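Local coordinates for holo-[acyl-carrier-protein] synthase (Thermotoga maritima, PDB 5XUM) that is a bacterial AcpS-type enzyme of the 4'-phosphopantetheinyl transferase superfamily, with three protein chains in its assembly, at residues A[79-84]-A[144-149]; A[88-93]-A[162-167]. One frame throughout, in Å; residues are numbered along the deposited sequence.

Interaction 2 (88-93 with 162-167) lies deep in the chain, with nearly all of its touching residues buried, whereas interaction 1 (79-84 with 144-149) is only partly buried. The centres are about 10 Å apart and the two contacts meet in the mixed sheet, where strand 76-81 runs parallel to strand 166-167; V81 N and L166 O, 2.9 Å apart, probably form one of the hydrogen bonds between them. The chemistry follows position: at the less buried contact, the carboxylate of D84 meets the start of helix 145-154, while in the interior uncharged amide and carbonyl groups join a tight turn to strand 90-97, with apolar side chains beside them.

Interaction 1: A[79-84]-A[144-149]; sequences LCVHKD and PPFTLK
P144, just ahead of helix 145-154 at its N-cap position, lays its CB against the carboxylate of D84, 3.3 Å from D84 CG, the two side chains crossing at about a right angle. The next ring, that of P145, brings CD to 3.4 Å from D84 OD1; lacking an N-H, this residue gives the carboxylate no hydrogen bond. P145 CG, also near D84 OD1, makes a looser apolar contact with CG2 of V81.

F146 has the first N-H that the carboxylate receives: F146 N donates to D84 OD1 over 2.9 Å, nearly straight at 161° and on the syn lone pair. A carboxylate from the loop after strand 76-81 is thereby set against the first turn of helix 145-154, where the helix dipole would be expected to favour its negative charge. The helix is thus tied to the loop that leaves this strand, and both P145 and F146 also pack on I167 of the neighbouring strand 166-167. With CG anti to its carbonyl carbon (chi1 -75°), the F146 ring reaches back along the 81-83 backbone. Its CZ comes 3.5 Å from V81 O, which lies at the ring edge, and CE2 approaches K83 N to 3.3 Å. V81 CG2 touches CE2, the two side chains running antiparallel alongside one another.

T147 takes the second carboxylate oxygen. Its hydroxyl OG1 donates to D84 OD2 at 3.0 Å, arriving on the syn side but 31° out of the carboxylate plane, and T147 N adds a weak, bent bond to the same oxygen.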
loop_
_atom_site.group_PDB
_atom_site.type_symbol
_atom_site.label_atom_id
_atom_site.label_comp_id
_atom_site.label_asym_id
_atom_site.label_seq_id
_atom_site.Cartn_x
_atom_site.Cartn_y
_atom_site.Cartn_z
ATOM N N LEU A 79 -4.456 -0.502 15.106
ATOM C CA LEU A 79 -5.836 -0.036 14.996
ATOM C C LEU A 79 -6.764 -0.761 15.970
ATOM O O LEU A 79 -6.748 -1.991 16.064
ATOM C CB LEU A 79 -6.354 -0.198 13.558
ATOM C CG LEU A 79 -7.801 0.248 13.293
ATOM C CD1 LEU A 79 -7.866 1.754 13.119
ATOM C CD2 LEU A 79 -8.402 -0.448 12.081
ATOM N N CYS A 80 -7.560 0.024 16.692
ATOM C CA CYS A 80 -8.629 -0.491 17.538
ATOM C C CYS A 80 -9.934 0.203 17.164
ATOM O O CYS A 80 -10.049 1.428 17.263
ATOM C CB CYS A 80 -8.313 -0.286 19.024
ATOM S SG CYS A 80 -9.605 -0.877 20.151
ATOM N N VAL A 81 -10.908 -0.585 16.718
ATOM C CA VAL A 81 -12.205 -0.050 16.307
ATOM C C VAL A 81 -13.259 -0.240 17.403
ATOM O O VAL A 81 -13.266 -1.254 18.104
ATOM C CB VAL A 81 -12.685 -0.649 14.957
ATOM C CG1 VAL A 81 -11.729 -0.271 13.831
ATOM C CG2 VAL A 81 -12.840 -2.164 15.040
ATOM N N HIS A 82 -14.127 0.757 17.556
ATOM C CA HIS A 82 -15.236 0.696 18.511
ATOM C C HIS A 82 -16.548 0.746 17.784
ATOM O O HIS A 82 -17.611 0.875 18.394
ATOM C CB HIS A 82 -15.135 1.830 19.525
ATOM C CG HIS A 82 -13.925 1.736 20.421
ATOM N ND1 HIS A 82 -13.921 1.018 21.557
ATOM C CD2 HIS A 82 -12.657 2.302 20.308
ATOM C CE1 HIS A 82 -12.713 1.117 22.146
ATOM N NE2 HIS A 82 -11.941 1.903 21.379
ATOM N N LYS A 83 -16.472 0.631 16.461
ATOM C CA LYS A 83 -17.631 0.686 15.582
ATOM C C LYS A 83 -17.325 -0.140 14.331
ATOM O O LYS A 83 -16.164 -0.461 14.069
ATOM C CB LYS A 83 -17.923 2.145 15.208
ATOM C CG LYS A 83 -19.363 2.430 14.816
ATOM C CD LYS A 83 -19.632 3.919 14.658
ATOM C CE LYS A 83 -20.022 4.573 15.975
ATOM N NZ LYS A 83 -20.450 5.987 15.781
ATOM N N ASP A 84 -18.361 -0.500 13.577
ATOM C CA ASP A 84 -18.177 -1.151 12.283
ATOM C C ASP A 84 -17.971 -0.108 11.187
ATOM O O ASP A 84 -18.841 0.734 10.947
ATOM C CB ASP A 84 -19.367 -2.058 11.948
ATOM C CG ASP A 84 -19.318 -3.388 12.686
ATOM O OD1 ASP A 84 -18.214 -3.821 13.082
ATOM O OD2 ASP A 84 -20.388 -4.013 12.858
ATOM N N PRO A 144 -18.779 -7.545 9.240
ATOM C CA PRO A 144 -18.001 -6.607 10.052
ATOM C C PRO A 144 -17.852 -7.128 11.490
ATOM O O PRO A 144 -18.727 -7.863 11.962
ATOM C CB PRO A 144 -18.844 -5.327 10.011
ATOM C CG PRO A 144 -19.665 -5.448 8.772
ATOM C CD PRO A 144 -19.985 -6.909 8.679
ATOM N N PRO A 145 -16.752 -6.757 12.178
ATOM C CA PRO A 145 -16.372 -7.376 13.458
ATOM C C PRO A 145 -17.438 -7.348 14.559
ATOM O O PRO A 145 -17.612 -8.350 15.254
ATOM C CB PRO A 145 -15.123 -6.586 13.888
ATOM C CG PRO A 145 -15.106 -5.362 13.035
ATOM C CD PRO A 145 -15.757 -5.756 11.746
ATOM N N PHE A 146 -18.136 -6.227 14.718
ATOM C CA PHE A 146 -19.162 -6.115 15.760
ATOM C C PHE A 146 -20.435 -6.881 15.410
ATOM O O PHE A 146 -21.087 -7.436 16.295
ATOM C CB PHE A 146 -19.474 -4.654 16.081
ATOM C CG PHE A 146 -18.408 -3.977 16.893
ATOM C CD1 PHE A 146 -18.410 -4.069 18.280
ATOM C CD2 PHE A 146 -17.396 -3.253 16.270
ATOM C CE1 PHE A 146 -17.425 -3.448 19.033
ATOM C CE2 PHE A 146 -16.408 -2.634 17.017
ATOM C CZ PHE A 146 -16.424 -2.728 18.399
ATOM N N THR A 147 -20.776 -6.906 14.123
ATOM C CA THR A 147 -21.887 -7.714 13.627
ATOM C C THR A 147 -21.597 -9.195 13.875
ATOM O O THR A 147 -22.457 -9.926 14.377
ATOM C CB THR A 147 -22.148 -7.461 12.125
ATOM O OG1 THR A 147 -22.366 -6.062 11.910
ATOM C CG2 THR A 147 -23.373 -8.236 11.637
ATOM N N LEU A 148 -20.382 -9.622 13.538
ATOM C CA LEU A 148 -19.946 -10.997 13.770
ATOM C C LEU A 148 -19.910 -11.336 15.262
ATOM O O LEU A 148 -20.377 -12.401 15.668
ATOM C CB LEU A 148 -18.577 -11.251 13.122
ATOM C CG LEU A 148 -17.951 -12.645 13.258
ATOM C CD1 LEU A 148 -18.782 -13.711 12.555
ATOM C CD2 LEU A 148 -16.520 -12.650 12.738
ATOM N N LYS A 149 -19.368 -10.419 16.062
ATOM C CA LYS A 149 -19.241 -10.593 17.513
ATOM C C LYS A 149 -20.598 -10.797 18.194
ATOM O O LYS A 149 -20.740 -11.660 19.064
ATOM C CB LYS A 149 -18.511 -9.390 18.121
ATOM C CG LYS A 149 -18.056 -9.564 19.560
ATOM C CD LYS A 149 -17.373 -8.300 20.061
ATOM C CE LYS A 149 -17.184 -8.320 21.570
ATOM N NZ LYS A 149 -16.172 -9.320 22.010
#

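Interaction 2: A[88-93]-A[162-167]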
loop_
_atom_site.group_PDB
_atom_site.type_symbol
_atom_site.label_atom_id
_atom_site.label_comp_id
_atom_site.label_asym_id
_atom_site.label_seq_id
_atom_site.Cartn_x
_atom_site.Cartn_y
_atom_site.Cartn_z
ATOM N N PHE A 88 -13.005 -4.939 6.015
ATOM C CA PHE A 88 -11.557 -5.128 5.999
ATOM C C PHE A 88 -11.156 -5.832 7.292
ATOM O O PHE A 88 -11.707 -5.543 8.355
ATOM C CB PHE A 88 -10.814 -3.787 5.840
ATOM C CG PHE A 88 -11.113 -2.784 6.926
ATOM C CD1 PHE A 88 -12.163 -1.881 6.788
ATOM C CD2 PHE A 88 -10.341 -2.738 8.083
ATOM C CE1 PHE A 88 -12.445 -0.962 7.788
ATOM C CE2 PHE A 88 -10.620 -1.822 9.090
ATOM C CZ PHE A 88 -11.672 -0.931 8.941
ATOM N N ASN A 89 -10.230 -6.780 7.206
ATOM C CA ASN A 89 -9.752 -7.451 8.414
ATOM C C ASN A 89 -8.300 -7.130 8.751
ATOM O O ASN A 89 -7.787 -7.547 9.790
ATOM C CB ASN A 89 -10.023 -8.966 8.385
ATOM C CG ASN A 89 -9.432 -9.661 7.170
ATOM O OD1 ASN A 89 -8.996 -9.025 6.209
ATOM N ND2 ASN A 89 -9.423 -10.990 7.213
ATOM N N TYR A 90 -7.650 -6.367 7.875
ATOM C CA TYR A 90 -6.291 -5.911 8.127
ATOM C C TYR A 90 -6.160 -4.408 7.938
ATOM O O TYR A 90 -6.634 -3.846 6.947
ATOM C CB TYR A 90 -5.279 -6.672 7.259
ATOM C CG TYR A 90 -4.898 -8.010 7.844
ATOM C CD1 TYR A 90 -3.727 -8.158 8.586
ATOM C CD2 TYR A 90 -5.718 -9.124 7.678
ATOM C CE1 TYR A 90 -3.379 -9.378 9.138
ATOM C CE2 TYR A 90 -5.379 -10.350 8.224
ATOM C CZ TYR A 90 -4.214 -10.471 8.954
ATOM O OH TYR A 90 -3.881 -11.688 9.497
ATOM N N ALA A 91 -5.539 -3.765 8.920
ATOM C CA ALA A 91 -5.168 -2.365 8.819
ATOM C C ALA A 91 -3.664 -2.275 9.006
ATOM O O ALA A 91 -3.144 -2.530 10.092
ATOM C CB ALA A 91 -5.893 -1.533 9.865
ATOM N N HIS A 92 -2.971 -1.951 7.924
ATOM C CA HIS A 92 -1.533 -1.773 7.959
ATOM C C HIS A 92 -1.264 -0.309 8.108
ATOM O O HIS A 92 -1.609 0.496 7.233
ATOM C CB HIS A 92 -0.903 -2.345 6.695
ATOM C CG HIS A 92 -1.219 -3.806 6.473
ATOM N ND1 HIS A 92 -0.599 -4.794 7.150
ATOM C CD2 HIS A 92 -2.135 -4.427 5.621
ATOM C CE1 HIS A 92 -1.086 -5.984 6.749
ATOM N NE2 HIS A 92 -2.025 -5.758 5.814
ATOM N N VAL A 93 -0.673 0.056 9.241
ATOM C CA VAL A 93 -0.508 1.461 9.594
ATOM C C VAL A 93 0.951 1.807 9.900
ATOM O O VAL A 93 1.726 0.961 10.353
ATOM C CB VAL A 93 -1.449 1.902 10.756
ATOM C CG1 VAL A 93 -2.897 1.523 10.463
ATOM C CG2 VAL A 93 -1.010 1.313 12.086
ATOM N N TYR A 162 -9.805 -11.096 14.765
ATOM C CA TYR A 162 -10.300 -10.577 13.498
ATOM C C TYR A 162 -9.136 -9.923 12.751
ATOM O O TYR A 162 -8.903 -8.720 12.883
ATOM C CB TYR A 162 -11.416 -9.565 13.754
ATOM C CG TYR A 162 -12.294 -9.265 12.561
ATOM C CD1 TYR A 162 -13.483 -9.965 12.358
ATOM C CD2 TYR A 162 -11.952 -8.268 11.647
ATOM C CE1 TYR A 162 -14.298 -9.691 11.273
ATOM C CE2 TYR A 162 -12.762 -7.986 10.558
ATOM C CZ TYR A 162 -13.933 -8.703 10.377
ATOM O OH TYR A 162 -14.742 -8.430 9.300
ATOM N N GLY A 163 -8.402 -10.724 11.980
ATOM C CA GLY A 163 -7.208 -10.248 11.276
ATOM C C GLY A 163 -6.186 -9.669 12.241
ATOM O O GLY A 163 -5.792 -10.338 13.191
ATOM N N ASN A 164 -5.767 -8.424 12.005
ATOM C CA ASN A 164 -4.887 -7.712 12.945
ATOM C C ASN A 164 -5.580 -6.518 13.621
ATOM O O ASN A 164 -4.926 -5.666 14.229
ATOM C CB ASN A 164 -3.567 -7.294 12.270
ATOM C CG ASN A 164 -3.720 -6.075 11.367
ATOM O OD1 ASN A 164 -4.830 -5.671 11.020
ATOM N ND2 ASN A 164 -2.594 -5.481 10.986
ATOM N N ILE A 165 -6.906 -6.474 13.504
ATOM C CA ILE A 165 -7.729 -5.414 14.082
ATOM C C ILE A 165 -8.040 -5.735 15.541
ATOM O O ILE A 165 -8.353 -6.879 15.872
ATOM C CB ILE A 165 -9.082 -5.270 13.336
ATOM C CG1 ILE A 165 -8.906 -5.360 11.814
ATOM C CG2 ILE A 165 -9.798 -3.982 13.730
ATOM C CD1 ILE A 165 -8.147 -4.211 11.180
ATOM N N LEU A 166 -7.953 -4.727 16.406
ATOM C CA LEU A 166 -8.425 -4.860 17.786
ATOM C C LEU A 166 -9.860 -4.358 17.889
ATOM O O LEU A 166 -10.212 -3.335 17.298
ATOM C CB LEU A 166 -7.521 -4.097 18.762
ATOM C CG LEU A 166 -6.037 -4.470 18.847
ATOM C CD1 LEU A 166 -5.303 -3.484 19.745
ATOM C CD2 LEU A 166 -5.829 -5.899 19.337
ATOM N N ILE A 167 -10.686 -5.082 18.638
ATOM C CA ILE A 167 -12.115 -4.775 18.753
ATOM C C ILE A 167 -12.477 -4.366 20.179
ATOM O O ILE A 167 -12.259 -5.126 21.125
ATOM C CB ILE A 167 -12.976 -5.977 18.304
ATOM C CG1 ILE A 167 -12.689 -6.311 16.841
ATOM C CG2 ILE A 167 -14.461 -5.700 18.498
ATOM C CD1 ILE A 167 -12.715 -7.792 16.549
#
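N164 presents its side-chain amide to A91 as a neighbouring strand would, exchanging two hydrogen bonds with one residue. A91 N donates to N164 OD1 at 2.9 Å, in the carbonyl plane and on a lone pair; N164 ND2 donates to A91 O at 3.1 Å from above that carbonyl's plane. The two bonds fix the rotation of the amide, which chi1 of 77° places between its own backbone N and carbonyl carbon. N164 N donates in turn to N89 O, which also receives a CA-H...O contact from G163 CA, 3.1 Å away.

N164 and G163 belong to a type II' turn, Y162 to I165, with G163 at its positive-phi corner; it docks where strand 90-97 begins, at a classic beta bulge in which N89 and Y90 both face E108.

Among ring contacts, one face of the Y90 ring is covered by the turn, N164 N sitting 3.8 Å above its centre and G163 C nearer the rim, and the ring is also in cation-pi contact with R110. N89 CB rests 3.6 Å from Y162 CE2, while F88 O meets the Y162 ring at its edge.

Apolar packing centres on I165 CD1, which touches A91 CB at 3.7 Å and the edge of the F88 ring at CE2.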